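Local coordinates for protein adenylation domain (Streptomyces sp., PDB 5N9X) that is an adenylation domain of the AMP-binding (ANL) family, with a large N-terminal part and a small C-terminal part, modelled with ATP and threonine bound, at residues A[422-427]-A[433-438]; A[442-447]-A[486-491]; A[456-459]-A[463-466]; A[509-512]-A[516-519]. All coordinates share one frame; numbering follows the deposited sequence.

Contact 1 (A[422-427]-A[433-438]); sequences ADLQVK and IELSDV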
# COMPACT_ATOMS: atom_id res chain seq x y z
N ALA A 422 -1.05 -12.90 12.60
CA ALA A 422 -0.62 -14.17 13.20
C ALA A 422 0.90 -14.20 13.40
O ALA A 422 1.39 -14.75 14.39
CB ALA A 422 -1.07 -15.34 12.35
N ASP A 423 1.63 -13.58 12.46
CA ASP A 423 3.06 -13.28 12.58
C ASP A 423 3.44 -12.73 13.97
O ASP A 423 4.48 -13.07 14.52
CB ASP A 423 3.47 -12.24 11.52
CG ASP A 423 4.14 -12.87 10.29
OD1 ASP A 423 4.12 -14.12 10.15
OD2 ASP A 423 4.66 -12.10 9.44
N LEU A 424 2.59 -11.87 14.53
CA LEU A 424 2.96 -11.09 15.71
C LEU A 424 2.32 -11.63 16.98
O LEU A 424 2.55 -11.15 18.08
CB LEU A 424 2.58 -9.62 15.51
CG LEU A 424 3.25 -8.93 14.31
CD1 LEU A 424 2.88 -7.43 14.22
CD2 LEU A 424 4.75 -9.11 14.35
N GLN A 425 1.50 -12.66 16.82
CA GLN A 425 1.03 -13.42 17.95
C GLN A 425 2.04 -14.55 18.16
O GLN A 425 1.98 -15.59 17.50
CB GLN A 425 -0.40 -13.91 17.69
CG GLN A 425 -0.99 -14.88 18.70
CD GLN A 425 -2.37 -15.36 18.25
OE1 GLN A 425 -2.48 -16.27 17.43
NE2 GLN A 425 -3.42 -14.73 18.78
N VAL A 426 3.01 -14.32 19.06
CA VAL A 426 4.14 -15.21 19.30
C VAL A 426 4.13 -15.79 20.72
O VAL A 426 3.42 -15.28 21.60
CB VAL A 426 5.50 -14.48 19.08
CG1 VAL A 426 5.47 -13.67 17.77
CG2 VAL A 426 5.83 -13.58 20.26
N LYS A 427 4.91 -16.85 20.95
CA LYS A 427 5.02 -17.39 22.31
C LYS A 427 6.46 -17.38 22.82
O LYS A 427 7.41 -17.60 22.06
CB LYS A 427 4.39 -18.80 22.40
CG LYS A 427 4.94 -19.88 21.49
CD LYS A 427 4.15 -21.17 21.71
CE LYS A 427 4.59 -22.28 20.77
NZ LYS A 427 4.30 -21.96 19.34
N ILE A 433 2.18 -13.90 23.47
CA ILE A 433 2.27 -12.46 23.44
C ILE A 433 1.75 -11.89 22.13
O ILE A 433 2.18 -12.28 21.04
CB ILE A 433 3.71 -11.99 23.68
CG1 ILE A 433 4.22 -12.48 25.03
CG2 ILE A 433 3.80 -10.47 23.61
CD1 ILE A 433 5.73 -12.57 25.16
N GLU A 434 0.80 -10.97 22.28
CA GLU A 434 0.39 -10.09 21.20
C GLU A 434 1.37 -8.93 21.10
O GLU A 434 1.21 -7.95 21.83
CB GLU A 434 -1.01 -9.57 21.45
CG GLU A 434 -1.99 -10.66 21.78
CD GLU A 434 -2.39 -11.44 20.56
OE1 GLU A 434 -2.39 -10.85 19.46
OE2 GLU A 434 -2.71 -12.64 20.70
N LEU A 435 2.38 -9.04 20.23
CA LEU A 435 3.40 -8.00 20.11
C LEU A 435 2.73 -6.65 19.85
O LEU A 435 3.13 -5.61 20.38
CB LEU A 435 4.40 -8.35 19.00
CG LEU A 435 5.31 -9.58 19.28
CD1 LEU A 435 6.11 -10.00 18.07
CD2 LEU A 435 6.25 -9.36 20.46
N SER A 436 1.67 -6.68 19.05
CA SER A 436 0.93 -5.47 18.70
C SER A 436 0.23 -4.79 19.88
O SER A 436 0.10 -3.57 19.89
CB SER A 436 -0.08 -5.82 17.60
OG SER A 436 -0.80 -4.68 17.20
N ASP A 437 -0.21 -5.57 20.87
CA ASP A 437 -0.76 -5.01 22.12
C ASP A 437 0.29 -4.31 22.99
O ASP A 437 -0.00 -3.29 23.64
CB ASP A 437 -1.41 -6.10 22.97
CG ASP A 437 -2.69 -6.64 22.37
OD1 ASP A 437 -3.06 -6.23 21.24
OD2 ASP A 437 -3.31 -7.51 23.03
N VAL A 438 1.49 -4.87 23.04
CA VAL A 438 2.59 -4.23 23.76
C VAL A 438 2.90 -2.89 23.15
O VAL A 438 3.14 -1.89 23.84
CB VAL A 438 3.88 -5.07 23.73
CG1 VAL A 438 4.81 -4.63 24.83
CG2 VAL A 438 3.54 -6.55 23.81

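Contact 2 (A[442-447]-A[486-491]); sequences VRTHPA and RAHVKT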
# COMPACT_ATOMS: atom_id res chain seq x y z
N VAL A 442 2.84 0.77 24.78
CA VAL A 442 3.94 1.71 24.80
C VAL A 442 3.48 3.04 24.19
O VAL A 442 3.73 4.11 24.75
CB VAL A 442 5.18 1.15 24.06
CG1 VAL A 442 6.21 2.26 23.82
CG2 VAL A 442 5.82 0.00 24.86
N ARG A 443 2.76 2.98 23.07
CA ARG A 443 2.22 4.19 22.44
C ARG A 443 1.28 5.02 23.35
O ARG A 443 1.14 6.23 23.17
CB ARG A 443 1.47 3.80 21.15
CG ARG A 443 2.33 3.86 19.91
CD ARG A 443 1.50 3.61 18.66
NE ARG A 443 2.24 2.79 17.70
CZ ARG A 443 1.97 1.51 17.47
NH1 ARG A 443 0.97 0.91 18.12
NH2 ARG A 443 2.70 0.83 16.61
N THR A 444 0.67 4.36 24.32
CA THR A 444 -0.18 5.00 25.32
C THR A 444 0.55 6.12 26.08
O THR A 444 -0.07 7.02 26.63
CB THR A 444 -0.75 3.94 26.30
OG1 THR A 444 -1.98 3.43 25.78
CG2 THR A 444 -1.03 4.49 27.66
N HIS A 445 1.88 6.10 26.05
CA HIS A 445 2.63 7.20 26.67
C HIS A 445 2.57 8.49 25.84
O HIS A 445 3.04 8.52 24.71
CB HIS A 445 4.09 6.80 26.90
CG HIS A 445 4.83 7.71 27.83
ND1 HIS A 445 5.21 8.98 27.48
CD2 HIS A 445 5.23 7.52 29.10
CE1 HIS A 445 5.83 9.54 28.50
NE2 HIS A 445 5.86 8.68 29.50
N PRO A 446 2.06 9.57 26.44
CA PRO A 446 1.76 10.81 25.70
C PRO A 446 2.89 11.37 24.82
O PRO A 446 2.62 11.92 23.75
CB PRO A 446 1.42 11.82 26.81
CG PRO A 446 1.46 11.04 28.13
CD PRO A 446 2.20 9.78 27.89
N ALA A 447 4.14 11.20 25.24
CA ALA A 447 5.29 11.73 24.51
C ALA A 447 5.88 10.72 23.51
O ALA A 447 6.93 10.98 22.89
CB ALA A 447 6.35 12.19 25.49
N ARG A 486 9.35 2.54 30.83
CA ARG A 486 9.32 1.26 31.52
C ARG A 486 8.40 1.34 32.74
O ARG A 486 7.56 0.46 32.96
CB ARG A 486 10.75 0.87 31.90
CG ARG A 486 10.92 -0.36 32.75
CD ARG A 486 12.40 -0.54 33.12
NE ARG A 486 13.27 -0.84 31.98
CZ ARG A 486 13.46 -2.06 31.48
NH1 ARG A 486 12.84 -3.10 32.00
NH2 ARG A 486 14.27 -2.23 30.45
N ALA A 487 8.55 2.40 33.53
CA ALA A 487 7.72 2.64 34.71
C ALA A 487 6.24 2.76 34.36
O ALA A 487 5.39 2.26 35.07
CB ALA A 487 8.18 3.89 35.44
N HIS A 488 5.96 3.45 33.25
CA HIS A 488 4.58 3.60 32.78
C HIS A 488 3.94 2.30 32.30
O HIS A 488 2.79 2.01 32.60
CB HIS A 488 4.51 4.63 31.64
CG HIS A 488 3.20 4.63 30.92
ND1 HIS A 488 2.06 5.21 31.44
CD2 HIS A 488 2.85 4.12 29.71
CE1 HIS A 488 1.06 5.05 30.58
NE2 HIS A 488 1.51 4.40 29.53
N VAL A 489 4.70 1.53 31.52
CA VAL A 489 4.23 0.28 30.95
C VAL A 489 3.97 -0.79 32.02
O VAL A 489 3.11 -1.68 31.84
CB VAL A 489 5.25 -0.20 29.89
CG1 VAL A 489 5.07 -1.66 29.54
CG2 VAL A 489 5.16 0.68 28.65
N LYS A 490 4.68 -0.71 33.15
CA LYS A 490 4.43 -1.60 34.29
C LYS A 490 3.02 -1.42 34.85
O LYS A 490 2.53 -2.29 35.57
CB LYS A 490 5.43 -1.41 35.45
CG LYS A 490 6.83 -1.93 35.22
CD LYS A 490 7.29 -2.83 36.36
CE LYS A 490 7.98 -4.06 35.76
NZ LYS A 490 7.98 -5.26 36.64
N THR A 491 2.40 -0.30 34.53
CA THR A 491 1.00 -0.03 34.87
C THR A 491 0.05 -0.79 33.96
O THR A 491 -0.91 -1.41 34.42
CB THR A 491 0.68 1.46 34.76
OG1 THR A 491 1.45 2.18 35.73
CG2 THR A 491 -0.82 1.74 34.95

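Contact 3 (A[456-459]-A[463-466]); sequences HEFA and SRLV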
# COMPACT_ATOMS: atom_id res chain seq x y z
N HIS A 456 13.64 -10.65 20.45
CA HIS A 456 14.98 -10.58 19.87
C HIS A 456 15.85 -11.72 20.34
O HIS A 456 15.93 -11.99 21.54
CB HIS A 456 15.63 -9.25 20.21
CG HIS A 456 16.85 -8.95 19.40
ND1 HIS A 456 16.78 -8.45 18.12
CD2 HIS A 456 18.16 -9.03 19.71
CE1 HIS A 456 18.00 -8.26 17.66
NE2 HIS A 456 18.86 -8.60 18.61
N GLU A 457 16.53 -12.40 19.42
CA GLU A 457 17.46 -13.43 19.82
C GLU A 457 18.82 -12.82 20.15
O GLU A 457 19.57 -12.44 19.26
CB GLU A 457 17.60 -14.50 18.74
CG GLU A 457 17.68 -15.92 19.28
CD GLU A 457 18.27 -16.90 18.27
OE1 GLU A 457 19.48 -17.21 18.40
OE2 GLU A 457 17.54 -17.39 17.37
N PHE A 458 19.11 -12.67 21.44
CA PHE A 458 20.38 -12.09 21.87
C PHE A 458 21.44 -13.15 21.64
O PHE A 458 22.56 -12.88 21.18
CB PHE A 458 20.32 -11.66 23.34
CG PHE A 458 19.53 -10.40 23.57
CD1 PHE A 458 18.15 -10.45 23.71
CD2 PHE A 458 20.17 -9.16 23.63
CE1 PHE A 458 17.41 -9.29 23.91
CE2 PHE A 458 19.43 -8.00 23.83
CZ PHE A 458 18.05 -8.07 23.97
N ALA A 459 21.05 -14.38 21.97
CA ALA A 459 21.78 -15.58 21.67
C ALA A 459 20.73 -16.66 21.51
O ALA A 459 19.58 -16.46 21.91
CB ALA A 459 22.76 -15.93 22.79
N SER A 463 16.34 -15.43 24.51
CA SER A 463 15.34 -14.74 23.71
C SER A 463 14.49 -13.81 24.58
O SER A 463 13.79 -14.27 25.48
CB SER A 463 14.44 -15.73 22.97
OG SER A 463 14.96 -16.05 21.69
N ARG A 464 14.54 -12.50 24.30
CA ARG A 464 13.77 -11.54 25.10
C ARG A 464 13.00 -10.49 24.30
O ARG A 464 13.39 -10.09 23.19
CB ARG A 464 14.69 -10.83 26.11
CG ARG A 464 15.39 -11.73 27.13
CD ARG A 464 16.21 -10.92 28.14
NE ARG A 464 17.57 -10.69 27.65
CZ ARG A 464 18.10 -9.49 27.41
NH1 ARG A 464 17.40 -8.39 27.62
NH2 ARG A 464 19.34 -9.40 26.95
N LEU A 465 11.90 -10.04 24.92
CA LEU A 465 11.08 -8.92 24.46
C LEU A 465 11.83 -7.59 24.43
O LEU A 465 12.40 -7.16 25.43
CB LEU A 465 9.87 -8.76 25.37
CG LEU A 465 8.51 -9.17 24.81
CD1 LEU A 465 7.40 -8.59 25.66
CD2 LEU A 465 8.41 -8.70 23.38
N VAL A 466 11.80 -6.94 23.27
CA VAL A 466 12.54 -5.71 23.05
C VAL A 466 11.61 -4.67 22.41
O VAL A 466 10.63 -5.03 21.76
CB VAL A 466 13.80 -6.00 22.18
CG1 VAL A 466 14.39 -4.75 21.60
CG2 VAL A 466 14.82 -6.72 23.02

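Contact 4 (A[509-512]-A[516-519]); sequences PRTI and ADRA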
# COMPACT_ATOMS: atom_id res chain seq x y z
N PRO A 509 13.02 3.24 11.05
CA PRO A 509 13.35 2.99 9.65
C PRO A 509 12.12 2.58 8.87
O PRO A 509 11.24 1.94 9.45
CB PRO A 509 14.37 1.85 9.72
CG PRO A 509 14.07 1.16 11.00
CD PRO A 509 13.69 2.27 11.94
N ARG A 510 12.07 2.94 7.58
CA ARG A 510 10.86 2.83 6.77
C ARG A 510 11.11 2.11 5.46
O ARG A 510 12.03 2.48 4.73
CB ARG A 510 10.33 4.23 6.44
CG ARG A 510 9.98 5.13 7.60
CD ARG A 510 8.72 4.73 8.32
NE ARG A 510 8.49 5.64 9.44
CZ ARG A 510 7.57 5.46 10.37
NH1 ARG A 510 6.75 4.41 10.30
NH2 ARG A 510 7.44 6.32 11.36
N THR A 511 10.28 1.10 5.15
CA THR A 511 10.20 0.55 3.80
C THR A 511 9.48 1.59 2.90
O THR A 511 8.85 2.51 3.41
CB THR A 511 9.46 -0.81 3.76
OG1 THR A 511 8.36 -0.78 4.67
CG2 THR A 511 10.39 -1.95 4.18
N ILE A 512 9.60 1.46 1.58
CA ILE A 512 9.18 2.53 0.67
C ILE A 512 7.67 2.81 0.68
O ILE A 512 7.24 3.86 0.20
CB ILE A 512 9.62 2.23 -0.78
CG1 ILE A 512 9.09 0.89 -1.23
CG2 ILE A 512 11.13 2.28 -0.92
CD1 ILE A 512 9.63 0.45 -2.56
N ALA A 516 6.77 0.92 9.09
CA ALA A 516 7.93 0.58 9.90
C ALA A 516 8.57 -0.72 9.42
O ALA A 516 7.90 -1.76 9.35
CB ALA A 516 7.55 0.47 11.36
N ASP A 517 9.85 -0.67 9.10
CA ASP A 517 10.59 -1.84 8.66
C ASP A 517 11.07 -2.58 9.91
O ASP A 517 11.98 -2.12 10.60
CB ASP A 517 11.75 -1.42 7.76
CG ASP A 517 12.53 -2.60 7.14
OD1 ASP A 517 12.30 -3.79 7.50
OD2 ASP A 517 13.38 -2.30 6.27
N ARG A 518 10.42 -3.70 10.21
CA ARG A 518 10.67 -4.47 11.43
C ARG A 518 12.06 -5.14 11.42
O ARG A 518 12.81 -5.07 12.42
CB ARG A 518 9.55 -5.51 11.65
CG ARG A 518 8.11 -4.91 11.82
CD ARG A 518 7.03 -5.97 12.20
NE ARG A 518 7.23 -6.49 13.56
CZ ARG A 518 6.72 -5.97 14.67
NH1 ARG A 518 5.89 -4.94 14.64
NH2 ARG A 518 7.00 -6.54 15.84
N ALA A 519 12.41 -5.78 10.30
CA ALA A 519 13.74 -6.37 10.11
C ALA A 519 14.87 -5.34 10.23
O ALA A 519 15.96 -5.64 10.70
CB ALA A 519 13.83 -7.07 8.76
O HOH W 1 7.31 -2.61 6.49

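Contact 1 (A[422-427]-A[433-438])
Val-426 and Leu-435 meet methyl to methyl, CG1 to CD1 at 3.7 Å, their side chains crossing at about a right angle. Leu-435 also presents CD1 to Leu-424 CD2 at 4.1 Å, so a single methyl serves both leucine and valine. Behind this apolar patch the backbones pair closely. Val-426 and Ile-433 form an antiparallel hydrogen-bonded pair: Ile-433 N reaches Val-426 O at 2.6 Å, almost straight at 175°, and Val-426 N returns a bond to Ile-433 O at 3.0 Å. A third bond, from Leu-435 N to Leu-424 O at 3.0 Å, carries the pairing into the first turn of the helix.

The other face of the hairpin is more open to solvent. Gln-425 and Glu-434, a non-hydrogen-bonded pair, lie side by side and point the same way. The chain of Glu-434 is folded about its CB-CG bond (chi2 -76°), which brings OE2 within 2.9 Å of Gln-425 NE2. OE2 lies in the amide plane of Gln-425, and the N-H meets its syn lone pair, while amide and carboxylate planes stand 87° apart; this one bond joins the two polar ends.

Glu-434 is the N-cap residue of helix 435-443, so hairpin 425-434 runs straight into that helix. Val-426 packs on Val-455 of strand 450-457, and further along the helix Val-438 rests on Val-453 of the same strand.

Contact 2 (A[442-447]-A[486-491])
His-488 is the side chain that fills this junction, reaching from helix 482-492 toward the turn that follows helix 435-443. Its CB touches the rim of the other imidazole, 3.9 Å from His-445 CD2 and near the plane of that ring. One atom further, CG of His-488 stays 4.0 Å from the same His-445 CD2. The ring is placed by a chi1 of 168°, which swings CG away from the backbone N and projects the imidazole across to the turn. Its CD2 then passes His-445 CB at 4.1 Å. At the far end CE1 lies 3.6 Å from Thr-444 CG2, and NE2 comes within 3.2 Å of that same methyl, which sits at the ring edge.

The two imidazoles make a T-shaped pair: the edge of His-445 faces the plane of His-488, with ring centroids 5.4 Å apart and planes at 87°. His-445 has one ring face against its own neighbour Pro-446, and its ND1 weakly accepts the backbone N-H of Ala-447, which may help to set the ring's rotation. Deeper in, Val-442 CG2 packs on Val-489 CG2 at 3.9 Å; Leu-485 extends this apolar layer by touching both Val-442 and His-445.

The segments are thus joined by van der Waals and aromatic contact. Across this contact His-488 NE2 meets a methyl, not a polar group, and the imidazoles meet edge to face, so the contact probably rests on ring shape, and nothing in it fixes the charge of either histidine.

Contact 3 (A[456-459]-A[463-466])
The guanidinium of Arg-464 lies flat on one face of the Phe-458 ring, the planes only 16° apart and Arg-464 CZ 3.7 Å from the ring centroid. With CZ 17° off the ring normal this is a cation-pi stack, and NH2 sits over the middle of the ring, 3.4 Å from Phe-458 CE2. The bend at chi3 (-89°) folds the arginine over the aromatic face. Against the opposite face stands the His-456 ring, its CD2 above the centre, so Phe-458 is held between two side chains from the same face of the hairpin. Val-466 CG2 approaches obliquely, 3.6 Å from Phe-458 CZ.

Both polar ends are tied elsewhere: Arg-464 to Ser-500 and Asp-462, His-456 to Asp-526 in the C-terminal helix. Beneath the stack, His-456 N donates to Arg-464 O at 2.8 Å and Arg-464 N to His-456 O at 3.1 Å, the two bonds of an antiparallel hydrogen-bonded pair. Glu-457 and Ser-463 are the next, non-hydrogen-bonded pair, on the other face, where Glu-457 CG meets Ser-463 OG at 3.6 Å.

The arrangement is the turn end of an antiparallel beta hairpin, strands 450-457 and 463-470, in the three-stranded sheet of the AMP-binding C-terminal domain.

Contact 4 (A[509-512]-A[516-519])
Asp-517 and Thr-511 are brought together by their first torsions. In Asp-517, chi1 of -175° sets CG opposite the backbone N and turns the carboxylate across the threonine methyl. In Thr-511, chi1 of 39° tucks OG1 between backbone N and carbonyl carbon, and CG2 is thereby the branch that faces the aspartate. The evidence is a methyl-to-carboxylate contact: Thr-511 CG2 lies 3.7 Å from Asp-517 OD2 and 3.9 Å from Asp-517 CB, the two side chains crossing at about a right angle.

A water donates to Thr-511 OG1 at 2.8 Å and to Ala-516 O at 3.0 Å, bridging the segments. The hydroxyl's stronger partner is Asn-513 OD1, within the intervening turn.

The direct link is one backbone bond, Asp-517 N to Pro-509 O at 3.0 Å, with an N-H...O angle of 175°. Arg-510 turns back at chi2, which carries NH1 to within 3.7 Å of Ala-516 N. That approach is at the guanidinium edge and brings two donors together, so it is proximity alone; the arginine side chain also packs on Asp-450.

Asp-517 is the N-cap of helix 518-528, its OD1 weakly accepting Ser-520 N. The sequence Asn-Gly-Lys-Ala-Asp-Arg, ending at Arg-518, is consistent with the A10 core motif of adenylation domains. Here the two segments close the turn that carries Lys-515, a residue of the threonine pocket.

How the contacts relate
The contacts follow the chain in the order 1, 3, 4, with contact 2 enclosing contact 3: it joins helix 435-443 to helix 482-492, and the hairpin of strands 450-457 and 463-470 comes between them in sequence. Contacts 1 and 2 share helix 435-443, their centres about 18 Å apart. Contact 1 touches contact 3, Leu-435 CD2 to Leu-465 CD2 at 3.7 Å, and contact 4, Leu-424 CD2 to Arg-518 NE at 3.7 Å. Contacts 2 and 3 lie about 30 Å from the chain centre, whereas contact 4 is about 13 Å from it, close to the ligands. Together they trace the C-terminal part from its outer helices to the bound ATP and threonine.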